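Local coordinates for protein ssDNA binding RNA Polymerase cofactor (Pseudomonas phage LUZ7, PDB 6QLC) that binds single-stranded DNA and serves as an RNA polymerase cofactor, probably regulating transcription of the phage genome, at residues M56-F61 and K81-R86. Sequence-based numbering, arbitrary orientation.
Sequences MQLQEF and KKLVSR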
loop_
_atom_site.group_PDB
_atom_site.type_symbol
_atom_site.label_atom_id
_atom_site.label_comp_id
_atom_site.label_asym_id
_atom_site.label_seq_id
_atom_site.Cartn_x
_atom_site.Cartn_y
_atom_site.Cartn_z
ATOM N N MET A 56 10.859 4.939 9.569
ATOM C CA MET A 56 12.274 4.632 9.721
ATOM C C MET A 56 12.483 3.199 10.172
ATOM O O MET A 56 13.465 2.557 9.787
ATOM C CB MET A 56 12.919 5.601 10.717
ATOM C CG MET A 56 12.669 7.067 10.401
ATOM S SD MET A 56 13.008 7.428 8.673
ATOM C CE MET A 56 14.758 7.123 8.636
ATOM N N GLN A 57 11.591 2.686 11.017
ATOM C CA GLN A 57 11.613 1.256 11.307
ATOM C C GLN A 57 11.433 0.431 10.028
ATOM O O GLN A 57 12.033 -0.642 9.877
ATOM C CB GLN A 57 10.518 0.922 12.317
ATOM C CG GLN A 57 10.492 -0.528 12.749
ATOM C CD GLN A 57 9.278 -0.856 13.583
ATOM O OE1 GLN A 57 8.349 -0.046 13.699
ATOM N NE2 GLN A 57 9.272 -2.049 14.171
ATOM N N LEU A 58 10.599 0.913 9.104
ATOM C CA LEU A 58 10.393 0.211 7.837
ATOM C C LEU A 58 11.634 0.316 6.969
ATOM O O LEU A 58 12.132 -0.693 6.455
ATOM C CB LEU A 58 9.192 0.790 7.094
ATOM C CG LEU A 58 7.827 0.137 7.278
ATOM C CD1 LEU A 58 6.771 0.987 6.603
ATOM C CD2 LEU A 58 7.826 -1.261 6.714
ATOM N N GLN A 59 12.147 1.542 6.808
ATOM C CA GLN A 59 13.387 1.771 6.074
ATOM C C GLN A 59 14.523 0.892 6.592
ATOM O O GLN A 59 15.198 0.210 5.816
ATOM C CB GLN A 59 13.753 3.249 6.158
ATOM C CG GLN A 59 14.753 3.725 5.133
ATOM C CD GLN A 59 14.936 5.235 5.167
ATOM O OE1 GLN A 59 14.216 5.987 4.494
ATOM N NE2 GLN A 59 15.897 5.688 5.966
ATOM N N GLU A 60 14.742 0.879 7.907
ATOM C CA GLU A 60 15.818 0.053 8.451
ATOM C C GLU A 60 15.594 -1.413 8.122
ATOM O O GLU A 60 16.534 -2.140 7.780
ATOM C CB GLU A 60 15.909 0.223 9.970
ATOM C CG GLU A 60 16.950 1.211 10.441
ATOM C CD GLU A 60 16.992 1.297 11.956
ATOM O OE1 GLU A 60 16.496 2.307 12.509
ATOM O OE2 GLU A 60 17.504 0.343 12.588
ATOM N N PHE A 61 14.356 -1.869 8.269
ATOM C CA PHE A 61 14.038 -3.266 8.042
ATOM C C PHE A 61 14.371 -3.685 6.618
ATOM O O PHE A 61 14.810 -4.817 6.390
ATOM C CB PHE A 61 12.564 -3.483 8.339
ATOM C CG PHE A 61 12.125 -4.883 8.192
ATOM C CD1 PHE A 61 12.539 -5.842 9.092
ATOM C CD2 PHE A 61 11.289 -5.247 7.147
ATOM C CE1 PHE A 61 12.122 -7.147 8.970
ATOM C CE2 PHE A 61 10.870 -6.553 7.007
ATOM C CZ PHE A 61 11.284 -7.505 7.921
ATOM N N LYS A 81 8.927 -9.842 1.049
ATOM C CA LYS A 81 7.877 -10.848 1.040
ATOM C C LYS A 81 7.244 -10.970 2.419
ATOM O O LYS A 81 6.014 -10.986 2.544
ATOM C CB LYS A 81 8.449 -12.182 0.558
ATOM C CG LYS A 81 8.289 -12.379 -0.949
ATOM C CD LYS A 81 9.275 -13.406 -1.495
ATOM C CE LYS A 81 9.185 -14.721 -0.729
ATOM N NZ LYS A 81 10.206 -15.714 -1.175
ATOM N N LYS A 82 8.073 -11.004 3.467
ATOM C CA LYS A 82 7.559 -11.130 4.826
ATOM C C LYS A 82 6.620 -9.983 5.182
ATOM O O LYS A 82 5.575 -10.208 5.798
ATOM C CB LYS A 82 8.714 -11.210 5.823
ATOM C CG LYS A 82 8.277 -11.628 7.234
ATOM C CD LYS A 82 9.260 -11.164 8.286
ATOM C CE LYS A 82 8.585 -10.295 9.346
ATOM N NZ LYS A 82 9.559 -9.740 10.351
ATOM N N LEU A 83 6.965 -8.745 4.801
ATOM C CA LEU A 83 6.017 -7.640 4.926
ATOM C C LEU A 83 4.673 -7.993 4.294
ATOM O O LEU A 83 3.643 -8.041 4.978
ATOM C CB LEU A 83 6.584 -6.377 4.279
ATOM C CG LEU A 83 7.574 -5.515 5.054
ATOM C CD1 LEU A 83 7.656 -4.093 4.511
ATOM C CD2 LEU A 83 7.219 -5.503 6.512
ATOM N N VAL A 84 4.671 -8.235 2.974
ATOM C CA VAL A 84 3.475 -8.632 2.228
ATOM C C VAL A 84 2.664 -9.660 3.012
ATOM O O VAL A 84 1.463 -9.483 3.233
ATOM C CB VAL A 84 3.845 -9.183 0.833
ATOM C CG1 VAL A 84 2.606 -9.662 0.107
ATOM C CG2 VAL A 84 4.507 -8.124 0.016
ATOM N N SER A 85 3.329 -10.713 3.484
ATOM C CA SER A 85 2.635 -11.805 4.153
ATOM C C SER A 85 1.820 -11.355 5.367
ATOM O O SER A 85 0.892 -12.062 5.765
ATOM C CB SER A 85 3.651 -12.870 4.568
ATOM O OG SER A 85 4.039 -12.720 5.913
ATOM N N ARG A 86 2.128 -10.209 5.962
ATOM C CA ARG A 86 1.403 -9.755 7.136
ATOM C C ARG A 86 0.556 -8.526 6.880
ATOM O O ARG A 86 -0.133 -8.064 7.797
ATOM C CB ARG A 86 2.384 -9.480 8.264
ATOM C CG ARG A 86 3.466 -10.524 8.323
ATOM C CD ARG A 86 3.272 -11.430 9.509
ATOM N NE ARG A 86 3.359 -10.673 10.750
ATOM C CZ ARG A 86 4.504 -10.382 11.356
ATOM N NH1 ARG A 86 5.655 -10.796 10.836
ATOM N NH2 ARG A 86 4.498 -9.685 12.482
#
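The backbone O of Lys82, the residue whose side chain reaches over to Phe61, is held by two donors three and four residues further along the chain. Ser85 OG donates to Lys82 O at 2.9 Å, tilted 19° from the carbonyl plane. Arg86 N adds a weak bond to Lys82 O at 3.5 Å. The contact itself is made by side chains. Phe61 points at the 81-86 segment, its ring carried outward by CG lying anti to the backbone N (chi1 -178°). The Lys82 chain bends at its third torsion and lies roughly perpendicular to the phenylalanine side chain. This brings Lys82 NZ to 3.7 Å from Phe61 CZ, the far corner of the ring. The ammonium meets the ring obliquely, with NZ nearest CZ and CE1. Leu83 meets another part of the ring. The two side chains run past one another head to tail, and Leu83 CD2, with CG close behind, lies 3.8 Å from Phe61 CE2. The second branch of the buried Leu83 turns to Leu58, where Leu83 CD1 and Leu58 CD2 meet at 3.6 Å. The contact joins helix 53-61 to the C-terminal part of helix 73-86, two helices that follow the antiparallel hairpin of strands 27-34 and 40-48. The segment axes run at 135° to each other and approach no closer than 12.6 Å. At that spacing the side chains alone close the gap between the helices. Leu58 also packs on Leu43 of the second subunit, which places this apolar cluster beside the dimer interface. Within the chain, the backbone O of Phe61 accepts a hydrogen bond from Arg79 NH1, a second link between the helices.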